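Local coordinates for triosephosphate isomerase (PDB 5UPR), which probably catalyses the interconversion of D-glyceraldehyde 3-phosphate and dihydroxyacetone phosphate, a step of glycolysis and gluconeogenesis, as a homodimer of TIM barrels, at residues P113-N117 with Q118-K122; R125-N129 with E130-V134; K188-A192 with A193-E197; N204-A207 with Q208-P212; G224-G228 with S229-E233. All coordinates share one frame; numbering follows the deposited sequence. Where two conformers were deposited one is given.

Contact 1 of 5, residues P113-N117 with Q118-K122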
loop_
_atom_site.group_PDB
_atom_site.type_symbol
_atom_site.label_atom_id
_atom_site.label_comp_id
_atom_site.label_asym_id
_atom_site.label_seq_id
_atom_site.Cartn_x
_atom_site.Cartn_y
_atom_site.Cartn_z
ATOM N N PRO A 113 -9.554 9.638 6.315
ATOM C CA PRO A 113 -9.189 10.790 5.508
ATOM C C PRO A 113 -8.115 10.461 4.479
ATOM O O PRO A 113 -7.294 9.600 4.694
ATOM C CB PRO A 113 -8.670 11.806 6.547
ATOM C CG PRO A 113 -9.394 11.452 7.798
ATOM C CD PRO A 113 -9.536 9.936 7.746
ATOM N N GLY A 114 -8.178 11.118 3.332
ATOM C CA GLY A 114 -7.195 10.967 2.278
ATOM C C GLY A 114 -5.970 11.858 2.486
ATOM O O GLY A 114 -5.790 12.451 3.548
ATOM N N GLU A 115 -5.146 11.873 1.442
ATOM C CA GLU A 115 -3.861 12.597 1.430
ATOM C C GLU A 115 -4.093 14.044 1.035
ATOM O O GLU A 115 -4.551 14.318 -0.075
ATOM C CB GLU A 115 -2.946 11.928 0.372
ATOM C CG GLU A 115 -2.662 10.475 0.650
ATOM C CD GLU A 115 -1.977 9.701 -0.465
ATOM O OE1 GLU A 115 -1.461 10.277 -1.486
ATOM O OE2 GLU A 115 -2.072 8.441 -0.316
ATOM N N SER A 116 -3.729 14.972 1.915
ATOM C CA SER A 116 -3.762 16.394 1.613
ATOM C C SER A 116 -2.704 16.797 0.598
ATOM O O SER A 116 -1.776 15.993 0.270
ATOM C CB SER A 116 -3.496 17.178 2.893
ATOM O OG SER A 116 -2.140 17.001 3.318
ATOM N N ASN A 117 -2.802 18.045 0.104
ATOM C CA ASN A 117 -1.766 18.591 -0.766
ATOM C C ASN A 117 -0.416 18.428 -0.111
ATOM O O ASN A 117 0.539 18.090 -0.795
ATOM C CB ASN A 117 -1.999 20.088 -1.010
ATOM C CG ASN A 117 -3.184 20.343 -1.934
ATOM O OD1 ASN A 117 -3.725 19.418 -2.558
ATOM N ND2 ASN A 117 -3.599 21.625 -1.999
ATOM N N GLN A 118 -0.346 18.695 1.194
ATOM C CA GLN A 118 0.919 18.632 1.946
ATOM C C GLN A 118 1.493 17.201 2.066
ATOM O O GLN A 118 2.677 16.981 1.921
ATOM C CB GLN A 118 0.740 19.267 3.362
ATOM C CG GLN A 118 0.523 20.818 3.270
ATOM C CD GLN A 118 -0.814 21.285 2.604
ATOM O OE1 GLN A 118 -1.917 20.637 2.742
ATOM N NE2 GLN A 118 -0.732 22.452 1.863
ATOM N N VAL A 119 0.614 16.227 2.307
ATOM C CA VAL A 119 1.018 14.810 2.371
ATOM C C VAL A 119 1.516 14.298 1.031
ATOM O O VAL A 119 2.589 13.618 0.963
ATOM C CB VAL A 119 -0.111 13.943 2.961
ATOM C CG1 VAL A 119 0.146 12.456 2.722
ATOM C CG2 VAL A 119 -0.302 14.268 4.442
ATOM N N VAL A 120 0.806 14.671 -0.044
ATOM C CA VAL A 120 1.274 14.290 -1.388
ATOM C C VAL A 120 2.671 14.864 -1.621
ATOM O O VAL A 120 3.575 14.176 -2.141
ATOM C CB VAL A 120 0.272 14.732 -2.493
ATOM C CG1 VAL A 120 0.896 14.530 -3.879
ATOM C CG2 VAL A 120 -1.081 14.035 -2.349
ATOM N N ALA A 121 2.841 16.146 -1.265
ATOM C CA ALA A 121 4.127 16.799 -1.471
ATOM C C ALA A 121 5.254 16.087 -0.709
ATOM O O ALA A 121 6.387 15.920 -1.238
ATOM C CB ALA A 121 4.015 18.239 -1.038
ATOM N N LYS A 122 4.974 15.711 0.553
ATOM C CA LYS A 122 5.957 14.971 1.335
ATOM C C LYS A 122 6.314 13.637 0.679
ATOM O O LYS A 122 7.497 13.257 0.645
ATOM C CB LYS A 122 5.439 14.729 2.740
ATOM C CG LYS A 122 6.373 14.023 3.690
ATOM C CD LYS A 122 5.823 14.032 5.117
ATOM C CE LYS A 122 6.826 13.351 6.037
ATOM N NZ LYS A 122 7.911 14.225 6.535
HETATM O O HOH W 1 -2.486 23.698 -0.169
#

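Contact 2 of 5, residues R125-N129 with E130-V134. With SO4 (sulfate ion), chain F.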
loop_
_atom_site.group_PDB
_atom_site.type_symbol
_atom_site.label_atom_id
_atom_site.label_comp_id
_atom_site.label_asym_id
_atom_site.label_seq_id
_atom_site.Cartn_x
_atom_site.Cartn_y
_atom_site.Cartn_z
ATOM N N ARG A 125 8.673 14.473 -2.410
ATOM C CA ARG A 125 10.030 14.791 -1.968
ATOM C C ARG A 125 10.815 13.528 -1.561
ATOM O O ARG A 125 11.990 13.383 -1.904
ATOM C CB ARG A 125 10.002 15.740 -0.762
ATOM C CG ARG A 125 11.331 16.069 -0.131
ATOM C CD ARG A 125 12.255 16.668 -1.208
ATOM N NE ARG A 125 13.638 16.952 -0.773
ATOM C CZ ARG A 125 14.130 18.097 -0.316
ATOM N NH1 ARG A 125 13.405 19.220 -0.266
ATOM N NH2 ARG A 125 15.357 18.105 0.150
ATOM N N ALA A 126 10.172 12.659 -0.786
ATOM C CA ALA A 126 10.797 11.432 -0.320
ATOM C C ALA A 126 11.182 10.521 -1.486
ATOM O O ALA A 126 12.287 9.944 -1.525
ATOM C CB ALA A 126 9.878 10.713 0.623
ATOM N N ALA A 127 10.268 10.425 -2.465
ATOM C CA ALA A 127 10.484 9.602 -3.655
ATOM C C ALA A 127 11.669 10.113 -4.479
ATOM O O ALA A 127 12.574 9.349 -4.883
ATOM C CB ALA A 127 9.217 9.561 -4.476
ATOM N N LEU A 128 11.654 11.427 -4.745
ATOM C CA LEU A 128 12.756 12.033 -5.516
ATOM C C LEU A 128 14.079 11.941 -4.794
ATOM O O LEU A 128 15.112 11.663 -5.428
ATOM C CB LEU A 128 12.411 13.490 -5.832
ATOM C CG LEU A 128 11.214 13.810 -6.697
ATOM C CD1 LEU A 128 10.999 15.331 -6.724
ATOM C CD2 LEU A 128 11.394 13.169 -8.081
ATOM N N ASN A 129 14.085 12.170 -3.477
ATOM C CA ASN A 129 15.309 11.973 -2.658
ATOM C C ASN A 129 15.896 10.575 -2.837
ATOM O O ASN A 129 17.066 10.433 -2.740
ATOM C CB ASN A 129 15.082 12.143 -1.161
ATOM C CG ASN A 129 14.865 13.592 -0.718
ATOM O OD1 ASN A 129 15.101 14.576 -1.466
ATOM N ND2 ASN A 129 14.413 13.725 0.552
ATOM N N GLU A 130 15.082 9.545 -3.047
ATOM C CA GLU A 130 15.603 8.183 -3.225
ATOM C C GLU A 130 15.815 7.795 -4.693
ATOM O O GLU A 130 15.953 6.615 -4.980
ATOM C CB GLU A 130 14.670 7.183 -2.552
ATOM C CG GLU A 130 14.611 7.339 -1.052
ATOM C CD GLU A 130 15.879 6.944 -0.316
ATOM O OE1 GLU A 130 16.681 6.093 -0.815
ATOM O OE2 GLU A 130 16.048 7.478 0.791
ATOM N N GLY A 131 15.851 8.766 -5.603
ATOM C CA GLY A 131 16.123 8.454 -7.012
ATOM C C GLY A 131 14.952 7.908 -7.856
ATOM O O GLY A 131 15.185 7.509 -8.972
ATOM N N LEU A 132 13.712 7.982 -7.359
ATOM C CA LEU A 132 12.584 7.567 -8.177
ATOM C C LEU A 132 12.144 8.661 -9.120
ATOM O O LEU A 132 12.415 9.846 -8.870
ATOM C CB LEU A 132 11.348 7.166 -7.318
ATOM C CG LEU A 132 11.583 5.919 -6.415
ATOM C CD1 LEU A 132 10.410 5.771 -5.485
ATOM C CD2 LEU A 132 11.760 4.651 -7.292
ATOM N N SER A 133 11.519 8.266 -10.239
ATOM C CA SER A 133 10.675 9.176 -11.025
ATOM C C SER A 133 9.207 9.073 -10.593
ATOM O O SER A 133 8.756 8.044 -10.155
ATOM C CB SER A 133 10.826 8.859 -12.515
ATOM O OG SER A 133 12.132 9.164 -12.924
ATOM N N VAL A 134 8.486 10.172 -10.718
ATOM C CA VAL A 134 7.156 10.349 -10.129
ATOM C C VAL A 134 6.161 10.809 -11.186
ATOM O O VAL A 134 6.423 11.788 -11.894
ATOM C CB VAL A 134 7.236 11.438 -9.044
ATOM C CG1 VAL A 134 5.835 11.770 -8.520
ATOM C CG2 VAL A 134 8.167 10.967 -7.909
HETATM S S SO4 F . 15.162 21.725 1.243
HETATM O O1 SO4 F . 15.049 21.405 -0.200
HETATM O O2 SO4 F . 15.938 20.647 1.891
HETATM O O3 SO4 F . 15.920 22.996 1.330
HETATM O O4 SO4 F . 13.827 21.898 1.875
HETATM O O HOH W 2 14.680 11.348 -8.423
#

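Contact 3 of 5, residues K188-A192 with A193-E197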
loop_
_atom_site.group_PDB
_atom_site.type_symbol
_atom_site.label_atom_id
_atom_site.label_comp_id
_atom_site.label_asym_id
_atom_site.label_seq_id
_atom_site.Cartn_x
_atom_site.Cartn_y
_atom_site.Cartn_z
ATOM N N LYS A 188 -16.849 11.090 -19.097
ATOM C CA LYS A 188 -16.843 12.484 -19.517
ATOM C C LYS A 188 -15.392 12.897 -19.808
ATOM O O LYS A 188 -14.771 13.581 -19.022
ATOM C CB LYS A 188 -17.503 13.406 -18.472
ATOM C CG LYS A 188 -18.870 12.974 -17.917
ATOM C CD LYS A 188 -19.241 13.750 -16.649
ATOM C CE LYS A 188 -20.658 13.473 -16.239
ATOM N NZ LYS A 188 -21.174 14.505 -15.304
ATOM N N THR A 189 -14.863 12.462 -20.946
ATOM C CA THR A 189 -13.521 12.862 -21.385
ATOM C C THR A 189 -13.481 14.370 -21.605
ATOM O O THR A 189 -14.412 14.965 -22.137
ATOM C CB THR A 189 -13.140 12.114 -22.694
ATOM O OG1 THR A 189 -13.563 10.764 -22.575
ATOM C CG2 THR A 189 -11.638 12.130 -22.932
ATOM N N ALA A 190 -12.433 15.032 -21.144
ATOM C CA ALA A 190 -12.194 16.420 -21.548
ATOM C C ALA A 190 -12.203 16.563 -23.076
ATOM O O ALA A 190 -11.771 15.656 -23.803
ATOM C CB ALA A 190 -10.871 16.876 -21.050
ATOM N N THR A 191 -12.726 17.695 -23.583
ATOM C CA THR A 191 -12.467 18.050 -24.985
ATOM C C THR A 191 -10.984 18.233 -25.227
ATOM O O THR A 191 -10.251 18.519 -24.303
ATOM C CB THR A 191 -13.252 19.302 -25.423
ATOM O OG1 THR A 191 -12.797 20.396 -24.635
ATOM C CG2 THR A 191 -14.770 19.038 -25.219
ATOM N N ALA A 192 -10.558 18.068 -26.463
ATOM C CA ALA A 192 -9.216 18.399 -26.915
ATOM C C ALA A 192 -8.862 19.852 -26.564
ATOM O O ALA A 192 -7.769 20.102 -26.087
ATOM C CB ALA A 192 -9.098 18.218 -28.430
ATOM N N ALA A 193 -9.785 20.779 -26.786
ATOM C CA ALA A 193 -9.565 22.216 -26.470
ATOM C C ALA A 193 -9.364 22.444 -24.962
ATOM O O ALA A 193 -8.449 23.136 -24.584
ATOM C CB ALA A 193 -10.746 23.069 -26.981
ATOM N N LEU A 194 -10.206 21.869 -24.113
ATOM C CA LEU A 194 -10.064 22.023 -22.638
ATOM C C LEU A 194 -8.767 21.424 -22.105
ATOM O O LEU A 194 -8.076 22.047 -21.284
ATOM C CB LEU A 194 -11.283 21.428 -21.900
ATOM C CG LEU A 194 -11.315 21.585 -20.400
ATOM C CD1 LEU A 194 -12.754 21.562 -19.839
ATOM C CD2 LEU A 194 -10.464 20.541 -19.664
ATOM N N ALA A 195 -8.388 20.281 -22.615
ATOM C CA ALA A 195 -7.127 19.633 -22.207
ATOM C C ALA A 195 -5.964 20.515 -22.596
ATOM O O ALA A 195 -5.131 20.815 -21.752
ATOM C CB ALA A 195 -6.974 18.240 -22.779
ATOM N N GLN A 196 -5.904 20.958 -23.844
ATOM C CA GLN A 196 -4.793 21.776 -24.283
ATOM C C GLN A 196 -4.687 23.071 -23.486
ATOM O O GLN A 196 -3.591 23.428 -23.062
ATOM C CB GLN A 196 -4.921 22.096 -25.795
ATOM C CG GLN A 196 -4.012 23.215 -26.284
ATOM C CD GLN A 196 -2.528 22.950 -26.068
ATOM O OE1 GLN A 196 -2.074 21.798 -26.008
ATOM N NE2 GLN A 196 -1.753 24.057 -25.961
ATOM N N GLU A 197 -5.826 23.744 -23.269
ATOM C CA GLU A 197 -5.860 24.993 -22.494
ATOM C C GLU A 197 -5.279 24.791 -21.060
ATOM O O GLU A 197 -4.438 25.572 -20.567
ATOM C CB GLU A 197 -7.284 25.534 -22.389
ATOM C CG GLU A 197 -7.298 26.978 -21.877
ATOM C CD GLU A 197 -8.668 27.558 -21.520
ATOM O OE1 GLU A 197 -9.454 26.991 -20.739
ATOM O OE2 GLU A 197 -8.973 28.633 -22.017
#

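Contact 4 of 5, residues N204-A207 with Q208-P212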
loop_
_atom_site.group_PDB
_atom_site.type_symbol
_atom_site.label_atom_id
_atom_site.label_comp_id
_atom_site.label_asym_id
_atom_site.label_seq_id
_atom_site.Cartn_x
_atom_site.Cartn_y
_atom_site.Cartn_z
ATOM N N ASN A 204 2.610 27.024 -17.838
ATOM C CA ASN A 204 2.874 28.424 -17.471
ATOM C C ASN A 204 3.133 28.470 -15.973
ATOM O O ASN A 204 3.967 29.265 -15.550
ATOM C CB ASN A 204 1.743 29.413 -17.810
ATOM C CG ASN A 204 1.514 29.604 -19.303
ATOM O OD1 ASN A 204 2.387 29.325 -20.133
ATOM N ND2 ASN A 204 0.292 30.057 -19.656
ATOM N N TRP A 205 2.462 27.633 -15.174
ATOM C CA TRP A 205 2.751 27.576 -13.755
ATOM C C TRP A 205 4.199 27.129 -13.530
ATOM O O TRP A 205 4.903 27.753 -12.718
ATOM C CB TRP A 205 1.757 26.661 -12.966
ATOM C CG TRP A 205 2.051 26.671 -11.481
ATOM C CD1 TRP A 205 1.532 27.532 -10.530
ATOM C CD2 TRP A 205 3.002 25.853 -10.794
ATOM N NE1 TRP A 205 2.120 27.285 -9.315
ATOM C CE2 TRP A 205 2.991 26.233 -9.435
ATOM C CE3 TRP A 205 3.842 24.795 -11.201
ATOM C CZ2 TRP A 205 3.869 25.670 -8.508
ATOM C CZ3 TRP A 205 4.700 24.208 -10.226
ATOM C CH2 TRP A 205 4.658 24.623 -8.919
ATOM N N LEU A 206 4.648 26.035 -14.217
ATOM C CA LEU A 206 6.018 25.559 -14.067
ATOM C C LEU A 206 7.010 26.685 -14.377
ATOM O O LEU A 206 8.003 26.842 -13.682
ATOM C CB LEU A 206 6.299 24.350 -14.927
ATOM C CG LEU A 206 5.551 23.070 -14.578
ATOM C CD1 LEU A 206 5.646 22.057 -15.731
ATOM C CD2 LEU A 206 6.119 22.505 -13.316
ATOM N N ALA A 207 6.752 27.427 -15.437
ATOM C CA ALA A 207 7.655 28.464 -15.891
ATOM C C ALA A 207 7.831 29.594 -14.880
ATOM O O ALA A 207 8.894 30.087 -14.751
ATOM C CB ALA A 207 7.219 29.053 -17.266
ATOM N N GLN A 208 6.737 30.014 -14.250
ATOM C CA GLN A 208 6.722 31.146 -13.264
ATOM C C GLN A 208 7.210 30.690 -11.892
ATOM O O GLN A 208 7.917 31.421 -11.264
ATOM C CB GLN A 208 5.307 31.776 -13.175
ATOM C CG GLN A 208 4.793 32.432 -11.866
ATOM C CD GLN A 208 4.952 33.902 -11.816
ATOM O OE1 GLN A 208 4.623 34.599 -12.809
ATOM N NE2 GLN A 208 5.395 34.427 -10.667
ATOM N N ALA A 209 6.786 29.505 -11.424
ATOM C CA ALA A 209 7.079 29.060 -10.057
ATOM C C ALA A 209 8.398 28.283 -9.937
ATOM O O ALA A 209 9.028 28.336 -8.895
ATOM C CB ALA A 209 5.975 28.140 -9.523
ATOM N N VAL A 210 8.792 27.542 -10.998
ATOM C CA VAL A 210 10.026 26.786 -10.959
ATOM C C VAL A 210 11.031 27.429 -11.915
ATOM O O VAL A 210 11.884 28.180 -11.500
ATOM C CB VAL A 210 9.782 25.286 -11.254
ATOM C CG1 VAL A 210 11.040 24.483 -11.007
ATOM C CG2 VAL A 210 8.626 24.735 -10.424
ATOM N N SER A 211 10.939 27.163 -13.216
ATOM C CA SER A 211 11.785 27.833 -14.222
ATOM C C SER A 211 11.285 27.532 -15.634
ATOM O O SER A 211 10.655 26.483 -15.882
ATOM C CB SER A 211 13.270 27.389 -14.121
ATOM O OG SER A 211 13.367 26.001 -14.533
ATOM N N PRO A 212 11.596 28.401 -16.573
ATOM C CA PRO A 212 11.339 28.056 -18.004
ATOM C C PRO A 212 11.938 26.707 -18.468
ATOM O O PRO A 212 11.288 25.993 -19.265
ATOM C CB PRO A 212 11.972 29.241 -18.772
ATOM C CG PRO A 212 11.982 30.380 -17.778
ATOM C CD PRO A 212 12.165 29.781 -16.413
#

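Contact 5 of 5, residues G224-G228 with S229-E233. With SO4 (sulfate ion), chain E.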
loop_
_atom_site.group_PDB
_atom_site.type_symbol
_atom_site.label_atom_id
_atom_site.label_comp_id
_atom_site.label_asym_id
_atom_site.label_seq_id
_atom_site.Cartn_x
_atom_site.Cartn_y
_atom_site.Cartn_z
ATOM N N GLY A 224 -8.399 10.593 -17.572
ATOM C CA GLY A 224 -9.809 10.765 -17.297
ATOM C C GLY A 224 -10.604 10.333 -18.527
ATOM O O GLY A 224 -10.833 11.104 -19.450
ATOM N N SER A 225 -11.012 9.048 -18.513
ATOM C CA SER A 225 -11.784 8.487 -19.572
ATOM C C SER A 225 -11.050 8.518 -20.930
ATOM O O SER A 225 -11.662 8.800 -21.984
ATOM C CB SER A 225 -13.170 9.160 -19.661
ATOM O OG SER A 225 -13.927 8.884 -18.488
ATOM N N VAL A 226 -9.772 8.167 -20.915
ATOM C CA VAL A 226 -8.996 8.086 -22.154
ATOM C C VAL A 226 -9.288 6.747 -22.801
ATOM O O VAL A 226 -9.353 5.710 -22.118
ATOM C CB VAL A 226 -7.460 8.201 -21.900
ATOM C CG1 VAL A 226 -6.667 8.050 -23.189
ATOM C CG2 VAL A 226 -7.135 9.543 -21.264
ATOM N N LYS A 227 -9.514 6.788 -24.127
ATOM C CA LYS A 227 -9.755 5.587 -24.925
ATOM C C LYS A 227 -8.971 5.670 -26.229
ATOM O O LYS A 227 -8.621 6.772 -26.689
ATOM C CB LYS A 227 -11.264 5.462 -25.241
ATOM C CG LYS A 227 -12.166 5.377 -24.013
ATOM C CD LYS A 227 -13.648 5.094 -24.312
ATOM C CE LYS A 227 -14.373 6.310 -24.893
ATOM N NZ LYS A 227 -15.834 6.043 -25.152
ATOM N N GLY A 228 -8.751 4.515 -26.849
ATOM C CA GLY A 228 -8.141 4.470 -28.201
ATOM C C GLY A 228 -8.857 5.397 -29.178
ATOM O O GLY A 228 -8.233 6.076 -29.938
ATOM N N SER A 229 -10.177 5.467 -29.074
ATOM C CA SER A 229 -11.030 6.209 -29.995
ATOM C C SER A 229 -11.034 7.741 -29.761
ATOM O O SER A 229 -11.457 8.480 -30.646
ATOM C CB SER A 229 -12.462 5.644 -29.903
ATOM O OG SER A 229 -13.022 5.927 -28.616
ATOM N N ASN A 230 -10.574 8.222 -28.600
ATOM C CA ASN A 230 -10.457 9.681 -28.342
ATOM C C ASN A 230 -9.010 10.248 -28.220
ATOM O O ASN A 230 -8.817 11.484 -28.148
ATOM C CB ASN A 230 -11.346 10.137 -27.160
ATOM C CG ASN A 230 -10.934 9.548 -25.817
ATOM O OD1 ASN A 230 -9.747 9.361 -25.541
ATOM N ND2 ASN A 230 -11.948 9.225 -24.962
ATOM N N ALA A 231 -8.000 9.373 -28.163
ATOM C CA ALA A 231 -6.627 9.789 -27.847
ATOM C C ALA A 231 -5.945 10.591 -28.923
ATOM O O ALA A 231 -5.245 11.565 -28.630
ATOM C CB ALA A 231 -5.770 8.543 -27.505
ATOM N N LYS A 232 -6.152 10.216 -30.190
ATOM C CA LYS A 232 -5.485 10.975 -31.269
ATOM C C LYS A 232 -5.899 12.433 -31.288
ATOM O O LYS A 232 -5.078 13.272 -31.415
ATOM C CB LYS A 232 -5.731 10.355 -32.634
ATOM C CG LYS A 232 -4.949 9.088 -32.856
ATOM C CD LYS A 232 -5.189 8.571 -34.282
ATOM C CE LYS A 232 -3.982 7.820 -34.849
ATOM N NZ LYS A 232 -2.643 8.427 -34.486
ATOM N N GLU A 233 -7.181 12.726 -31.139
ATOM C CA GLU A 233 -7.648 14.104 -31.111
ATOM C C GLU A 233 -7.060 14.841 -29.887
ATOM O O GLU A 233 -6.553 15.962 -30.008
ATOM C CB GLU A 233 -9.174 14.148 -31.092
ATOM C CG GLU A 233 -9.762 15.552 -31.230
ATOM C CD GLU A 233 -11.246 15.629 -30.831
ATOM O OE1 GLU A 233 -11.898 14.613 -30.488
ATOM O OE2 GLU A 233 -11.810 16.714 -30.891
HETATM S S SO4 E . -10.751 5.961 -16.704
HETATM O O1 SO4 E . -10.768 4.749 -15.914
HETATM O O2 SO4 E . -10.984 5.757 -18.137
HETATM O O3 SO4 E . -9.356 6.421 -16.570
HETATM O O4 SO4 E . -11.527 7.111 -16.195
HETATM O O HOH W 3 -8.148 8.235 -31.577
#

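Contact 1 of 5, residues P113-N117 with Q118-K122
S116 and V119 meet by a side-chain-to-backbone hydrogen bond: the amide N of V119 donates to S116 OG over 3.0 Å, with an N-H...O angle of 163°. The serine hydroxyl lies between its own backbone N and carbonyl carbon (chi1 69°), which turns it toward the first turn of the helix. This bond makes S116 the N-cap of helix 117-129, one of the outer helices of the TIM barrel; a short hydroxyl side chain suits the place because it can stand in for a missing carbonyl. Two backbone bonds open the helix behind it, V120 N to S116 O at 2.9 Å and A121 N to N117 O at 3.0 Å. V119 CG2 packs on the capping hydroxyl, 3.5 Å from S116 OG. The apolar contacts are with E115: V119 CG1 lies 3.9 Å from E115 CB, and V120 CG2 touches E115 CB, also at 3.9 Å, both valines crossing the glutamate chain at about a right angle. The carboxylate of E115 itself is tied elsewhere, by salt bridges to R105 and K123. Water forms the third kind of link, accepting from N117 ND2 and Q118 NE2, each at 3.0 Å. Beside the cap, E115 and V119 pack on Q112 and G110 of the second subunit.

Contact 2 of 5, residues R125-N129 with E130-V134
A127 CB and L128 CD2 both press on one methyl of V134, CG2, each at 3.9 Å, and this is the tight side of the contact. L128 comes across V134 at about a right angle, while L132 adds CD1 beside A127 CB, at 4.1 Å. The small alanine lets the helix end lie close to the sheet; V98 of the neighbouring strand 97-100 covers the same group. Between helix and strand the chain turns in a Schellman motif: L132 N donates to A127 O at 3.0 Å and G131 N to L128 O, also at 3.0 Å. G131 takes a positive phi of 80°, which glycine adopts without strain, and the turn leads helix 117-129 into strand 133-138 of the barrel. The polar edge is looser, with a water bridging L128 O and L132 O. Separately, the carboxylate of E130 accepts from Q76. Farther back on the helix, R125 is bent at chi2 (57°), which brings NE to N129 OD1 (2.9 Å), close to the guanidinium plane. NH1 and NH2 meet a sulfate at the edge of the group, NH1 2.7 Å from its O1 and also donating to A164 O; the ion probably came from the crystallisation liquor.

Contact 3 of 5, residues K188-A192 with A193-E197
A190 is the first residue of 188-192 to meet the helix that follows, and the contact as a whole is an N-cap: the loop that follows strand 174-178 of the TIM barrel turns here into helix 192-209. A190 CB faces the helix and touches L194 CD2 at 3.9 Å, with A195 CB a little farther off. A methyl group fits where W182 also packs on both A190 and L194. The backbone N of A190 bonds to the hydroxyl of Y222, a link that in relatives accompanies the closed form of the phosphate-gripping loop, for which residues 188-190 probably serve as the C-terminal hinge. T191 comes next and carries the cap. A chi1 of 63° swings OG1 over the backbone, where it accepts from L194 N at 3.0 Å, the N-H pointing at the oxygen with an angle of 161°. CG2 of the branched residue is anti to the carbonyl carbon, which leaves OG1 on the helix side. T191 O then takes A195 N at 3.1 Å, the first full helical turn. A192 follows as the first helical residue, its O accepting from Q196 N at 3.0 Å; its small side chain touches E233 of helix 228-234. Q196, whose amide is held by D239, adds its CB at 3.5 Å from A192 O. Beneath the cap, L194 crosses T191 at about a right angle, its CB only 3.3 Å from T191 OG1.

Contact 4 of 5, residues N204-A207 with Q208-P212
W205 swings its indole forward along the helix toward A209 by setting CG opposite its backbone N (chi1 -178°) and turning the ring square to the CA-CB-CG plane (chi2 90°). The methyl of A209 then sits over one face of the indole, A209 CB 3.6 Å from the centroid of the W205 six-membered ring and 20° off its normal, a CH-pi contact one helical turn apart. Alanine suits the site, since its single carbon fits against the ring face, with CB 3.4 Å from W205 CZ2. Beyond A209, V210 CG2 approaches CZ3 of the same ring obliquely, at 4.0 Å. The backbone runs out of helix beneath these groups. A209 N still bonds to W205 O at 2.9 Å, and V210 N to L206 O at 2.9 Å, but S211 N reaches L206 O only weakly. S211 becomes the N-cap of the next helix, its hydroxyl accepting from V214 N, and P212, having no N-H to satisfy, opens that helix comfortably. The corner lies on the outside of the barrel: W205 packs on S155, L158, E159 and R162 of helix 150-164 and on W171, while L206 and A207 rest on A215 of helix 212-217.

Contact 5 of 5, residues G224-G228 with S229-E233
N230 holds its flat amide across the backbone of 225-227, with a different kind of approach at each end. ND2 points at S225 O over 3.0 Å and lies in the plane of the S225 carbonyl; S225 O, for its part, is 15° out of the N230 amide plane. At the other end OD1 takes the N-H of K227 at 2.9 Å, nearly straight (173°) but coming from above the plane of the amide C=O. The site belongs to the loop after strand 220-222 of the TIM barrel, where the YGGS motif of this family lies. Asparagine suits it because one short side chain both donates and accepts; a chi1 of 65° folds the amide back over the loop. The backbone answers in kind, N230 N donating to K227 O at 3.1 Å, with a weak bond from A231 N to the same oxygen, so the loop and the start of helix 228-234 are joined at several points. K227 lays its aliphatic chain across the amide at about a right angle, CE 3.8 Å from ND2. V226 packs against F243 and I257. D253 accepts from G228 N. S225 N donates to a sulfate O4 at 3.1 Å; the ion, probably from the crystallisation liquor, is also bound by G185 N and G247 N, as the substrate phosphate is in relatives. Next along the helix a water donates to G228 O at 2.7 Å and accepts from K232 N at 3.1 Å.

Overall arrangement
Four of the five contacts mark the ends of two outer helices of one TIM barrel. Contacts 1 and 2 begin and finish helix 117-129, with centres 16 Å apart; contacts 3 and 4 likewise bound the longer helix that W205 belongs to, their centres 22 Å apart. Helix 150-164 lies between the two, packing on N117 and Q118 in contact 1 and on W205 in contact 4. Contacts 3 and 5 are neighbours, centres 11 Å apart, and touch where T189 OG1 lies 2.8 Å from S225 O, a probable hydrogen bond joining the two loops beside the sulfate bound by S225, at the probable phosphate site. Contact 1 borders the second subunit and lies on the opposite side of the chain's centre from contact 5, about 17 Å away between nearest atoms.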